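Local coordinates for endoglucanase A (Clostridium acetobutylicum, PDB 3IK2), which probably hydrolyses internal beta-1,4-glycosidic links in cellulose and related glucans, as a glycoside hydrolase of family 44 with a TIM-like barrel, at residues Y70-E75 and P80-T85; N119-V122 and S126-K129; V131-N136 and L202-Q207; N247-I252 and C325-P330; V417-S422 and S427-S432. One frame throughout, in Å; residues are numbered along the deposited sequence.

In the fold
Contacts 1 to 4 lie among the loops, helices and small sheet around the eight-stranded barrel, whereas contact 5 belongs to the separate nine-stranded sheet. Contacts 1 and 5 are buried but differ in chemistry: the first is apolar packing on the first turn of helix 82-93, while the second is a hairpin rich in hydroxyls and bridging waters. Contacts 2 and 3 share strand 128-132, one near its start and the other just past its end, with centres 21 Å apart. Contact 2 is partly buried and leans on a weak indole bond; contact 3, at the surface, sets a phenylalanine ring against a barrel helix. Contact 4, also partly buried, is aromatic and joins the approaches to helices 251-266 and 331-342.

Contact 1 (Y70-E75 and P80-T85); sequences YDVPKE and PASVYT
Val72 and Tyr70 reach across to Val83 from two directions, one methyl of the valine for each. Both side chains leave the backbone toward the start of helix 82-93. The tyrosine ring slants across Val83, with Tyr70 CD1 3.6 Å from Val83 CG1. That methyl lies anti to its own backbone nitrogen (chi1 166°), which leaves Val83 CG2 to meet Val72 CG2 at 4.1 Å. Val72 CG2 also rests 3.8 Å from the Val83 CA, directly on the helix backbone. The other branch, Val72 CG1, makes a close carbon-oxygen touch with the hydroxyl of Ser82, 3.2 Å from Ser82 OG. The polar partner of that hydroxyl is the carbonyl of Lys76, in the loop between the segments, to which it is hydrogen-bonded.

The chain gets into this position through a Schellman motif that ends helix 65-69. Asp71, at positive phi, turns the backbone so that Val72 N bonds back to Leu67 O, and Leu67 itself packs against Val72, Ser82 and Val83. Ile37 of barrel strand 34-37 touches both Tyr70 and Val83. No hydrogen bond joins 70-75 to 80-85. The pairing therefore rests on apolar burial, while the polar groups here find their partners elsewhere: Ser82 OG on Lys76, and the Val83 N-H, at the first turn of the helix, on Asn50 OD1.

Contact 2 (N119-V122 and S126-K129); sequences NTDV and SKWK
The backbone oxygen of Asp121 is held by two groups, the indole NE1 of Trp128 across the contact and the hydroxyl of Ser125 in the intervening loop. The indole approaches with its edge, the oxygen lying near the ring plane. Trp128 NE1 stands 2.9 Å from Asp121 O, but the N-H is bent away, with an angle of only 128° at the hydrogen, so the bond is weak. The oxygen is displaced toward the neighbouring ring carbon, with Trp128 CD1 3.2 Å from Asp121 O.

On the side-chain side, Lys127 runs slantwise past the carboxylate of Asp121. The bend at chi2 (77°) places Lys127 CD 3.8 Å from Asp121 OD1, and a later bend at chi4 sets the direction of the ammonium. That group stops short of a salt bridge, with Lys127 NZ 4.1 Å from Asp121 OD2. Each charged end has a hydrogen-bond partner elsewhere: Lys127 NZ bonds to Ser114 OG, and Asp121 OD2 takes the N-H of Ala118.

Trp128 opens strand 128-132, the central strand of a three-stranded sheet. Beside it, Lys129 bonds to the carbonyl of Asp147, a residue of the calcium site. Between the two segments, then, the loop is held by one bent N-H bond, to an oxygen shared with Ser125, and by methylene contact; the opposite charges probably add a modest long-range attraction.

Contact 3 (V131-N136 and L202-Q207); sequences VEFNKN and LDKDTQ
Phe133 reaches over to Lys204 and Gln207 on helix 198-215, one of the helices that surround the eight-stranded barrel, from just beyond strand 128-132 of the small three-stranded sheet. The contact thus lays the outlying sheet against the barrel's flank. From CB, which points toward the helix, the ring extends with CG anti to its carbonyl carbon (chi1 -62°). Phe133 CD2 comes first, 3.6 Å from Gln207 CB and equally close to the amide oxygen Gln207 OE1. That oxygen lies at the ring's edge, near its plane, while the amide itself stands at 90° to it. An oxygen placed at the rim faces the slightly positive ring hydrogens, an arrangement that is probably mildly favourable.

Next round the ring, Phe133 CE2 sits 3.9 Å from the backbone oxygen of Lys204 and 4.1 Å from Lys204 CG. At the tip, Phe133 CZ is 4.1 Å from Lys204 O and 4.2 Å from Lys204 CG, and the lysine side chain crosses the phenylalanine roughly at a right angle. The rest of the lysine stretches on to a salt bridge with Glu200 and a hydrogen bond to the carbonyl of Ala105. Leu208 and Val211 of the same helix and Met152 of helix 152-163 also pack on the phenyl group.

Beside the aromatic contact a water links the side-chain amide of Asn134 to the backbone oxygen of Gln207: it accepts from Asn134 ND2 at 3.0 Å and donates to Gln207 O at 2.7 Å.

Contact 4 (N247-I252 and C325-P330); sequences NYQWFI and CKWGLP
The backbones of Gln249 and Trp327 keep well apart, their CA atoms 9.1 Å from each other, and it is long side chains that cross the interval. Trp327 lies between three groups. Over one face the amide of Gln249 is stacked nearly flat, its plane within 16° of the indole, and Gln249 NE2 hangs 3.7 Å above the centre of the ring. The bend at chi2 (67°) folds the glutamine onto the indole, with Gln249 CG 3.7 Å from Trp327 CE3. Cys325 CB covers the opposite face toward the rim.

The edge of Trp327 is turned toward the face of Trp250 in an offset edge-to-face pair. The six-membered rings have centroids 5.5 Å apart and planes at 83°, and Trp327 CZ3 approaches Trp250 CE3 to 3.6 Å. Trp250 is the N-cap residue of helix 251-266, and Pro330, after a cis peptide bond, holds that position for helix 331-342; the pair therefore links the start of one helix of the (beta/alpha)8 barrel to the loop leading into another.

The far face of Trp250 rests on Ile252 CB, offset toward the rim. Its NE1 bonds to Ser338 OG on helix 331-342.

Contact 5 (V417-S422 and S427-S432); sequences VKCDTS and SSTYAS
The flat carbonyl group of Ala431 takes the N-H of Val417 from a direction tilted 35° from its plane: Val417 N donates to Ala431 O at 3.0 Å, nearly straight at the hydrogen (168°). The aromatic ring of Tyr430 belongs to a side chain that points away from 417-422. It lies against Val373 and Lys376 of helix 361-376, and its hydroxyl bonds to Asp369.

Past the first pair the strands drift apart and water enters. One water lies 2.7 Å from Val417 O and accepts a weak bond from Ala431 N. A second lies between the carbonyls of Cys419 and Thr429, 2.8 Å from Cys419 O. Other acceptors compete for the protons of both waters, so neither need serve all its neighbours at once. The hairpin of strands 415-421 and 427-433 forms adjacent antiparallel strands in the middle of the nine-stranded sheet, with strand 2-15 on one flank and strand 440-447 on the other.

Side chains bridge the gap. Cys419 CB packs on Ala431 CB at 3.7 Å, and its sulfur, set anti to the backbone nitrogen (chi1 -168°), brings Cys419 SG to 3.6 Å from Thr429 OG1. The same hydroxyl gives a long, weak bond to Cys419 O. Near the turn, Thr421 OG1 donates to Ser427 OG at 2.7 Å, and Ser427 OG is bonded in turn to the carbonyl of Asp423.

Contact 1 (Y70-E75 and P80-T85)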
# COMPACT_ATOMS: atom_id res chain seq x y z
N TYR A 70 16.48 1.97 10.48
CA TYR A 70 15.49 1.68 11.53
C TYR A 70 15.98 2.06 12.93
O TYR A 70 15.32 1.76 13.93
CB TYR A 70 14.98 0.22 11.41
CG TYR A 70 14.15 0.07 10.15
CD1 TYR A 70 14.69 -0.43 8.97
CD2 TYR A 70 12.82 0.50 10.13
CE1 TYR A 70 13.90 -0.52 7.79
CE2 TYR A 70 12.03 0.42 8.95
CZ TYR A 70 12.59 -0.08 7.79
OH TYR A 70 11.81 -0.16 6.65
N ASP A 71 17.12 2.75 13.00
CA ASP A 71 17.57 3.41 14.23
C ASP A 71 17.82 2.41 15.36
O ASP A 71 17.52 2.68 16.53
CB ASP A 71 16.53 4.46 14.66
CG ASP A 71 16.34 5.55 13.62
OD1 ASP A 71 17.36 6.12 13.18
OD2 ASP A 71 15.19 5.85 13.24
N VAL A 72 18.36 1.26 14.98
CA VAL A 72 18.77 0.21 15.89
C VAL A 72 20.00 0.73 16.64
O VAL A 72 20.95 1.17 16.00
CB VAL A 72 19.14 -1.08 15.10
CG1 VAL A 72 19.56 -2.20 16.03
CG2 VAL A 72 17.99 -1.51 14.19
N PRO A 73 19.99 0.68 17.99
CA PRO A 73 21.21 1.11 18.71
C PRO A 73 22.37 0.13 18.52
O PRO A 73 22.17 -1.09 18.30
CB PRO A 73 20.75 1.17 20.17
CG PRO A 73 19.54 0.26 20.25
CD PRO A 73 18.91 0.23 18.89
N LYS A 74 23.60 0.65 18.60
CA LYS A 74 24.75 -0.19 18.24
C LYS A 74 24.86 -1.48 19.05
O LYS A 74 25.38 -2.47 18.58
CB LYS A 74 26.07 0.62 18.16
CG LYS A 74 26.86 0.71 19.42
CD LYS A 74 27.92 1.75 19.27
CE LYS A 74 28.38 2.22 20.64
NZ LYS A 74 29.02 3.54 20.48
N GLU A 75 24.30 -1.48 20.25
CA GLU A 75 24.39 -2.67 21.10
C GLU A 75 23.33 -3.73 20.76
O GLU A 75 23.38 -4.85 21.26
CB GLU A 75 24.41 -2.27 22.57
CG GLU A 75 23.08 -1.94 23.15
CD GLU A 75 22.60 -0.51 22.88
OE1 GLU A 75 23.39 0.35 22.38
OE2 GLU A 75 21.40 -0.26 23.18
N PRO A 80 19.31 -10.76 17.03
CA PRO A 80 18.43 -11.22 15.93
C PRO A 80 17.19 -10.33 15.73
O PRO A 80 16.55 -9.91 16.71
CB PRO A 80 18.01 -12.62 16.32
CG PRO A 80 18.53 -12.83 17.74
CD PRO A 80 19.61 -11.83 18.00
N ALA A 81 16.90 -10.02 14.46
CA ALA A 81 15.72 -9.29 14.06
C ALA A 81 15.60 -7.91 14.70
O ALA A 81 14.52 -7.30 14.70
CB ALA A 81 14.45 -10.12 14.28
N SER A 82 16.70 -7.39 15.21
CA SER A 82 16.69 -6.06 15.85
C SER A 82 16.11 -4.96 14.95
O SER A 82 15.50 -4.01 15.44
CB SER A 82 18.09 -5.68 16.39
OG SER A 82 18.97 -5.32 15.34
N VAL A 83 16.29 -5.09 13.63
CA VAL A 83 15.70 -4.17 12.68
C VAL A 83 14.16 -4.24 12.76
O VAL A 83 13.48 -3.21 12.85
CB VAL A 83 16.23 -4.45 11.23
CG1 VAL A 83 15.38 -3.74 10.15
CG2 VAL A 83 17.75 -4.10 11.08
N TYR A 84 13.62 -5.46 12.72
CA TYR A 84 12.17 -5.72 12.79
C TYR A 84 11.57 -5.43 14.17
O TYR A 84 10.43 -4.95 14.27
CB TYR A 84 11.85 -7.16 12.35
CG TYR A 84 11.93 -7.39 10.84
CD1 TYR A 84 10.93 -8.08 10.18
CD2 TYR A 84 13.01 -6.91 10.09
CE1 TYR A 84 10.99 -8.31 8.82
CE2 TYR A 84 13.07 -7.12 8.72
CZ TYR A 84 12.06 -7.83 8.10
OH TYR A 84 12.12 -8.06 6.75
N THR A 85 12.30 -5.73 15.23
CA THR A 85 11.80 -5.36 16.55
C THR A 85 11.85 -3.83 16.80
O THR A 85 10.91 -3.26 17.36
CB THR A 85 12.36 -6.27 17.70
OG1 THR A 85 13.76 -6.08 17.87
CG2 THR A 85 12.10 -7.76 17.38

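Contact 2 (N119-V122 and S126-K129)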
# COMPACT_ATOMS: atom_id res chain seq x y z
N ASN A 119 30.50 -9.31 -9.48
CA ASN A 119 29.67 -10.24 -10.25
C ASN A 119 30.06 -11.68 -10.02
O ASN A 119 29.25 -12.58 -10.16
CB ASN A 119 29.72 -9.87 -11.72
CG ASN A 119 29.04 -8.55 -11.99
OD1 ASN A 119 28.10 -8.19 -11.27
ND2 ASN A 119 29.51 -7.81 -13.00
N THR A 120 31.32 -11.85 -9.62
CA THR A 120 31.87 -13.11 -9.20
C THR A 120 31.30 -13.62 -7.85
O THR A 120 31.47 -14.81 -7.53
CB THR A 120 33.41 -12.97 -9.10
OG1 THR A 120 33.90 -12.44 -10.34
CG2 THR A 120 34.05 -14.30 -8.89
N ASP A 121 30.64 -12.74 -7.09
CA ASP A 121 30.11 -13.09 -5.77
C ASP A 121 28.71 -13.70 -5.82
O ASP A 121 28.08 -13.95 -4.77
CB ASP A 121 30.15 -11.89 -4.83
CG ASP A 121 31.56 -11.46 -4.48
OD1 ASP A 121 32.42 -12.35 -4.40
OD2 ASP A 121 31.80 -10.23 -4.31
N VAL A 122 28.22 -13.94 -7.02
CA VAL A 122 26.92 -14.55 -7.20
C VAL A 122 26.74 -15.76 -6.26
O VAL A 122 27.67 -16.56 -6.05
CB VAL A 122 26.66 -14.88 -8.71
CG1 VAL A 122 27.78 -15.74 -9.30
CG2 VAL A 122 25.31 -15.53 -8.92
N SER A 126 30.67 -17.32 -0.18
CA SER A 126 30.90 -16.95 1.22
C SER A 126 30.19 -15.65 1.60
O SER A 126 30.11 -15.28 2.79
CB SER A 126 32.41 -16.80 1.46
OG SER A 126 32.92 -15.71 0.72
N LYS A 127 29.67 -14.96 0.58
CA LYS A 127 28.98 -13.68 0.74
C LYS A 127 27.49 -13.82 1.08
O LYS A 127 26.83 -12.84 1.42
CB LYS A 127 29.12 -12.87 -0.56
CG LYS A 127 30.24 -11.84 -0.55
CD LYS A 127 31.59 -12.46 -0.73
CE LYS A 127 32.68 -11.63 -0.12
NZ LYS A 127 32.53 -10.17 -0.29
N TRP A 128 26.99 -15.06 1.01
CA TRP A 128 25.58 -15.38 1.11
C TRP A 128 25.30 -16.55 2.06
O TRP A 128 26.05 -17.55 2.12
CB TRP A 128 25.04 -15.72 -0.28
CG TRP A 128 25.20 -14.56 -1.24
CD1 TRP A 128 26.14 -14.42 -2.22
CD2 TRP A 128 24.42 -13.35 -1.27
NE1 TRP A 128 26.00 -13.19 -2.85
CE2 TRP A 128 24.95 -12.53 -2.30
CE3 TRP A 128 23.35 -12.87 -0.51
CZ2 TRP A 128 24.41 -11.26 -2.62
CZ3 TRP A 128 22.82 -11.57 -0.82
CH2 TRP A 128 23.36 -10.80 -1.86
N LYS A 129 24.22 -16.40 2.84
CA LYS A 129 23.63 -17.52 3.58
C LYS A 129 22.41 -18.01 2.82
O LYS A 129 21.66 -17.21 2.25
CB LYS A 129 23.23 -17.07 4.99
CG LYS A 129 24.39 -16.55 5.85
CD LYS A 129 25.44 -17.64 6.21
CE LYS A 129 26.60 -17.05 7.03
NZ LYS A 129 27.68 -18.04 7.42

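Contact 3 (V131-N136 and L202-Q207)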
# COMPACT_ATOMS: atom_id res chain seq x y z
N VAL A 131 18.71 -19.33 2.39
CA VAL A 131 17.38 -19.36 3.01
C VAL A 131 16.80 -20.76 2.90
O VAL A 131 16.81 -21.37 1.83
CB VAL A 131 16.37 -18.32 2.31
CG1 VAL A 131 14.94 -18.41 2.91
CG2 VAL A 131 16.89 -16.90 2.37
N GLU A 132 16.28 -21.25 4.03
CA GLU A 132 15.37 -22.40 4.06
C GLU A 132 14.11 -21.98 4.77
O GLU A 132 14.17 -21.18 5.71
CB GLU A 132 15.99 -23.57 4.82
CG GLU A 132 17.36 -24.00 4.34
CD GLU A 132 17.31 -24.72 3.00
OE1 GLU A 132 18.35 -24.73 2.34
OE2 GLU A 132 16.25 -25.24 2.60
N PHE A 133 12.97 -22.52 4.36
CA PHE A 133 11.70 -22.19 5.03
C PHE A 133 11.46 -22.87 6.39
O PHE A 133 10.96 -22.26 7.35
CB PHE A 133 10.52 -22.38 4.05
CG PHE A 133 10.59 -21.46 2.84
CD1 PHE A 133 11.14 -20.17 2.94
CD2 PHE A 133 10.12 -21.89 1.61
CE1 PHE A 133 11.21 -19.31 1.83
CE2 PHE A 133 10.17 -21.05 0.49
CZ PHE A 133 10.71 -19.75 0.60
N ASN A 134 11.88 -24.13 6.48
CA ASN A 134 11.68 -24.96 7.67
C ASN A 134 12.98 -25.49 8.22
O ASN A 134 13.79 -26.01 7.48
CB ASN A 134 10.75 -26.12 7.31
CG ASN A 134 9.37 -25.64 6.96
OD1 ASN A 134 8.59 -25.28 7.86
ND2 ASN A 134 9.06 -25.58 5.67
N LYS A 135 13.16 -25.36 9.53
CA LYS A 135 14.41 -25.77 10.18
C LYS A 135 14.47 -27.27 10.36
O LYS A 135 15.55 -27.85 10.28
CB LYS A 135 14.61 -25.07 11.53
CG LYS A 135 16.06 -25.07 12.02
CD LYS A 135 16.17 -24.47 13.42
CE LYS A 135 17.58 -24.57 13.97
NZ LYS A 135 17.75 -23.87 15.29
N ASN A 136 13.32 -27.89 10.58
CA ASN A 136 13.24 -29.35 10.79
C ASN A 136 14.07 -29.87 11.98
O ASN A 136 14.22 -31.09 12.15
CB ASN A 136 13.55 -30.16 9.50
CG ASN A 136 12.72 -29.70 8.31
OD1 ASN A 136 11.48 -29.80 8.32
ND2 ASN A 136 13.39 -29.19 7.27
N LEU A 202 4.74 -19.35 -7.29
CA LEU A 202 3.62 -20.05 -6.70
C LEU A 202 4.10 -20.96 -5.55
O LEU A 202 3.57 -20.94 -4.45
CB LEU A 202 2.92 -20.89 -7.78
CG LEU A 202 1.83 -21.88 -7.35
CD1 LEU A 202 0.65 -21.15 -6.66
CD2 LEU A 202 1.34 -22.73 -8.54
N ASP A 203 5.14 -21.76 -5.84
CA ASP A 203 5.69 -22.74 -4.90
C ASP A 203 6.31 -22.07 -3.68
O ASP A 203 6.03 -22.47 -2.54
CB ASP A 203 6.72 -23.62 -5.63
CG ASP A 203 7.53 -24.48 -4.68
OD1 ASP A 203 8.77 -24.35 -4.66
OD2 ASP A 203 6.93 -25.29 -3.94
N LYS A 204 7.13 -21.06 -3.91
CA LYS A 204 7.76 -20.32 -2.82
C LYS A 204 6.76 -19.55 -1.98
O LYS A 204 6.81 -19.59 -0.75
CB LYS A 204 8.83 -19.38 -3.37
CG LYS A 204 10.19 -20.06 -3.52
CD LYS A 204 11.14 -19.17 -4.29
CE LYS A 204 12.57 -19.72 -4.22
NZ LYS A 204 13.50 -18.79 -4.89
N ASP A 205 5.82 -18.87 -2.63
CA ASP A 205 4.73 -18.23 -1.91
C ASP A 205 3.95 -19.23 -1.09
O ASP A 205 3.53 -18.93 0.03
CB ASP A 205 3.79 -17.48 -2.85
CG ASP A 205 4.32 -16.12 -3.21
OD1 ASP A 205 5.54 -15.90 -3.02
OD2 ASP A 205 3.54 -15.29 -3.70
N THR A 206 3.75 -20.42 -1.64
CA THR A 206 2.91 -21.40 -0.96
C THR A 206 3.61 -21.94 0.29
O THR A 206 3.02 -21.99 1.35
CB THR A 206 2.47 -22.55 -1.93
OG1 THR A 206 1.60 -22.02 -2.95
CG2 THR A 206 1.74 -23.62 -1.17
N GLN A 207 4.86 -22.33 0.15
CA GLN A 207 5.66 -22.88 1.23
C GLN A 207 5.95 -21.83 2.30
O GLN A 207 5.88 -22.13 3.47
CB GLN A 207 6.96 -23.44 0.68
CG GLN A 207 6.78 -24.61 -0.29
CD GLN A 207 8.12 -25.22 -0.70
OE1 GLN A 207 9.20 -24.77 -0.26
NE2 GLN A 207 8.06 -26.25 -1.55
O HOH W 1 6.52 -24.64 4.35

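Contact 4 (N247-I252 and C325-P330)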
# COMPACT_ATOMS: atom_id res chain seq x y z
N ASN A 247 -6.28 -20.90 -20.40
CA ASN A 247 -7.32 -19.90 -20.57
C ASN A 247 -7.21 -18.59 -19.75
O ASN A 247 -8.02 -17.69 -19.94
CB ASN A 247 -8.68 -20.54 -20.28
CG ASN A 247 -9.00 -21.67 -21.23
OD1 ASN A 247 -9.50 -22.72 -20.81
ND2 ASN A 247 -8.73 -21.46 -22.52
N TYR A 248 -6.24 -18.52 -18.83
CA TYR A 248 -6.08 -17.34 -17.96
C TYR A 248 -5.82 -16.07 -18.74
O TYR A 248 -4.91 -16.05 -19.57
CB TYR A 248 -4.91 -17.55 -16.99
CG TYR A 248 -5.11 -18.66 -16.02
CD1 TYR A 248 -6.23 -18.70 -15.18
CD2 TYR A 248 -4.17 -19.68 -15.90
CE1 TYR A 248 -6.41 -19.76 -14.25
CE2 TYR A 248 -4.34 -20.71 -14.99
CZ TYR A 248 -5.45 -20.74 -14.18
OH TYR A 248 -5.55 -21.77 -13.28
N GLN A 249 -6.63 -15.04 -18.49
CA GLN A 249 -6.38 -13.71 -19.02
C GLN A 249 -5.00 -13.18 -18.63
O GLN A 249 -4.32 -12.58 -19.46
CB GLN A 249 -7.44 -12.70 -18.58
CG GLN A 249 -7.15 -11.28 -19.02
CD GLN A 249 -7.22 -11.10 -20.54
OE1 GLN A 249 -8.30 -10.98 -21.09
NE2 GLN A 249 -6.08 -11.06 -21.21
N TRP A 250 -4.61 -13.40 -17.38
CA TRP A 250 -3.33 -12.85 -16.89
C TRP A 250 -2.79 -13.64 -15.72
O TRP A 250 -3.43 -14.58 -15.25
CB TRP A 250 -3.42 -11.33 -16.59
CG TRP A 250 -4.42 -10.87 -15.53
CD1 TRP A 250 -5.45 -11.60 -14.99
CD2 TRP A 250 -4.52 -9.56 -14.96
NE1 TRP A 250 -6.15 -10.83 -14.08
CE2 TRP A 250 -5.61 -9.58 -14.05
CE3 TRP A 250 -3.79 -8.36 -15.11
CZ2 TRP A 250 -6.01 -8.43 -13.31
CZ3 TRP A 250 -4.18 -7.23 -14.35
CH2 TRP A 250 -5.27 -7.29 -13.47
N PHE A 251 -1.58 -13.28 -15.28
CA PHE A 251 -0.89 -14.03 -14.23
C PHE A 251 -1.66 -13.96 -12.92
O PHE A 251 -1.62 -14.90 -12.16
CB PHE A 251 0.59 -13.59 -14.08
CG PHE A 251 1.26 -14.11 -12.82
CD1 PHE A 251 1.86 -15.37 -12.80
CD2 PHE A 251 1.24 -13.36 -11.64
CE1 PHE A 251 2.48 -15.86 -11.61
CE2 PHE A 251 1.84 -13.86 -10.45
CZ PHE A 251 2.45 -15.09 -10.44
N ILE A 252 -2.35 -12.86 -12.64
CA ILE A 252 -3.19 -12.72 -11.43
C ILE A 252 -4.22 -13.85 -11.24
O ILE A 252 -4.38 -14.36 -10.12
CB ILE A 252 -3.80 -11.25 -11.29
CG1 ILE A 252 -2.72 -10.28 -10.75
CG2 ILE A 252 -5.09 -11.26 -10.41
CD1 ILE A 252 -3.06 -8.80 -10.74
N CYS A 325 -3.15 -2.61 -22.92
CA CYS A 325 -3.82 -3.53 -22.00
C CYS A 325 -5.10 -2.93 -21.39
O CYS A 325 -5.32 -3.03 -20.17
CB CYS A 325 -2.84 -4.02 -20.92
SG CYS A 325 -1.27 -4.58 -21.58
N LYS A 326 -5.93 -2.33 -22.24
CA LYS A 326 -7.21 -1.73 -21.86
C LYS A 326 -8.04 -2.72 -21.10
O LYS A 326 -8.82 -2.33 -20.22
CB LYS A 326 -8.04 -1.28 -23.08
CG LYS A 326 -7.62 0.04 -23.64
CD LYS A 326 -8.29 0.39 -24.96
CE LYS A 326 -7.42 1.39 -25.71
NZ LYS A 326 -7.13 2.59 -24.80
N TRP A 327 -7.89 -4.00 -21.43
CA TRP A 327 -8.63 -5.05 -20.72
C TRP A 327 -8.35 -5.10 -19.20
O TRP A 327 -9.20 -5.61 -18.43
CB TRP A 327 -8.37 -6.42 -21.36
CG TRP A 327 -6.90 -6.77 -21.46
CD1 TRP A 327 -6.10 -6.59 -22.54
CD2 TRP A 327 -6.06 -7.33 -20.43
NE1 TRP A 327 -4.83 -7.01 -22.27
CE2 TRP A 327 -4.77 -7.46 -20.97
CE3 TRP A 327 -6.27 -7.72 -19.09
CZ2 TRP A 327 -3.69 -7.98 -20.23
CZ3 TRP A 327 -5.19 -8.23 -18.37
CH2 TRP A 327 -3.93 -8.37 -18.95
N GLY A 328 -7.19 -4.58 -18.78
CA GLY A 328 -6.78 -4.62 -17.37
C GLY A 328 -7.12 -3.39 -16.54
O GLY A 328 -6.71 -3.28 -15.36
N LEU A 329 -7.82 -2.43 -17.16
CA LEU A 329 -8.22 -1.19 -16.50
C LEU A 329 -9.75 -0.99 -16.63
O LEU A 329 -10.32 -1.37 -17.63
CB LEU A 329 -7.46 -0.00 -17.08
CG LEU A 329 -5.94 0.05 -16.84
CD1 LEU A 329 -5.27 1.34 -17.47
CD2 LEU A 329 -5.56 -0.11 -15.35
N PRO A 330 -10.41 -0.43 -15.60
CA PRO A 330 -9.84 0.10 -14.37
C PRO A 330 -9.28 -1.00 -13.47
O PRO A 330 -9.86 -2.07 -13.40
CB PRO A 330 -11.03 0.82 -13.71
CG PRO A 330 -12.22 0.02 -14.16
CD PRO A 330 -11.88 -0.25 -15.62

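Contact 5 (V417-S422 and S427-S432)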
# COMPACT_ATOMS: atom_id res chain seq x y z
N VAL A 417 -20.32 5.63 2.04
CA VAL A 417 -21.70 5.64 1.56
C VAL A 417 -21.75 6.30 0.20
O VAL A 417 -20.82 6.99 -0.20
CB VAL A 417 -22.70 6.32 2.57
CG1 VAL A 417 -22.65 5.62 3.99
CG2 VAL A 417 -22.46 7.81 2.70
N LYS A 418 -22.85 6.07 -0.51
CA LYS A 418 -23.13 6.68 -1.79
C LYS A 418 -22.86 8.19 -1.80
O LYS A 418 -23.46 8.93 -1.04
CB LYS A 418 -24.58 6.42 -2.19
CG LYS A 418 -24.97 7.14 -3.47
CD LYS A 418 -26.35 6.69 -3.91
CE LYS A 418 -26.97 7.67 -4.92
NZ LYS A 418 -28.28 7.15 -5.43
N CYS A 419 -21.98 8.61 -2.70
CA CYS A 419 -21.59 9.99 -2.82
C CYS A 419 -21.20 10.21 -4.26
O CYS A 419 -20.03 10.03 -4.64
CB CYS A 419 -20.42 10.31 -1.89
SG CYS A 419 -20.10 12.07 -1.73
N ASP A 420 -22.19 10.58 -5.07
CA ASP A 420 -22.01 10.71 -6.52
C ASP A 420 -21.90 12.17 -6.90
O ASP A 420 -22.83 12.95 -6.66
CB ASP A 420 -23.17 10.08 -7.31
CG ASP A 420 -23.29 8.57 -7.07
OD1 ASP A 420 -22.25 7.90 -6.88
OD2 ASP A 420 -24.42 8.05 -7.09
N THR A 421 -20.78 12.51 -7.52
CA THR A 421 -20.58 13.83 -8.08
C THR A 421 -20.99 13.81 -9.55
O THR A 421 -20.85 12.80 -10.23
CB THR A 421 -19.11 14.29 -7.89
OG1 THR A 421 -18.98 15.66 -8.27
CG2 THR A 421 -18.14 13.46 -8.69
N SER A 422 -21.51 14.94 -10.03
CA SER A 422 -21.88 15.09 -11.44
C SER A 422 -20.67 15.43 -12.31
O SER A 422 -20.78 15.47 -13.53
CB SER A 422 -22.96 16.17 -11.59
OG SER A 422 -22.46 17.44 -11.21
N SER A 427 -13.89 17.12 -10.06
CA SER A 427 -14.00 16.86 -8.63
C SER A 427 -13.83 15.39 -8.27
O SER A 427 -13.98 14.49 -9.12
CB SER A 427 -15.35 17.38 -8.13
OG SER A 427 -16.38 16.47 -8.42
N SER A 428 -13.47 15.16 -7.00
CA SER A 428 -13.66 13.86 -6.33
C SER A 428 -14.42 14.08 -5.04
O SER A 428 -14.16 15.05 -4.35
CB SER A 428 -12.32 13.18 -6.02
OG SER A 428 -11.76 12.67 -7.21
N THR A 429 -15.38 13.21 -4.75
CA THR A 429 -16.21 13.32 -3.52
C THR A 429 -16.39 11.95 -2.88
O THR A 429 -16.75 10.98 -3.55
CB THR A 429 -17.64 13.92 -3.79
OG1 THR A 429 -18.36 13.07 -4.71
CG2 THR A 429 -17.56 15.39 -4.32
N TYR A 430 -16.12 11.88 -1.58
CA TYR A 430 -16.28 10.67 -0.77
C TYR A 430 -17.08 11.06 0.45
O TYR A 430 -16.86 12.11 1.01
CB TYR A 430 -14.89 10.03 -0.40
CG TYR A 430 -14.05 9.74 -1.65
CD1 TYR A 430 -14.30 8.62 -2.43
CD2 TYR A 430 -13.04 10.62 -2.08
CE1 TYR A 430 -13.58 8.37 -3.60
CE2 TYR A 430 -12.30 10.37 -3.22
CZ TYR A 430 -12.58 9.25 -3.98
OH TYR A 430 -11.87 8.98 -5.12
N ALA A 431 -18.05 10.24 0.82
CA ALA A 431 -18.80 10.44 2.07
C ALA A 431 -18.71 9.20 2.92
O ALA A 431 -18.70 8.08 2.40
CB ALA A 431 -20.27 10.80 1.77
N SER A 432 -18.64 9.40 4.23
CA SER A 432 -18.63 8.28 5.16
C SER A 432 -19.48 8.53 6.41
O SER A 432 -19.67 9.68 6.86
CB SER A 432 -17.20 7.91 5.59
OG SER A 432 -16.63 8.97 6.33
O HOH W 2 -18.39 7.63 -1.17
O HOH W 3 -17.80 8.62 -3.64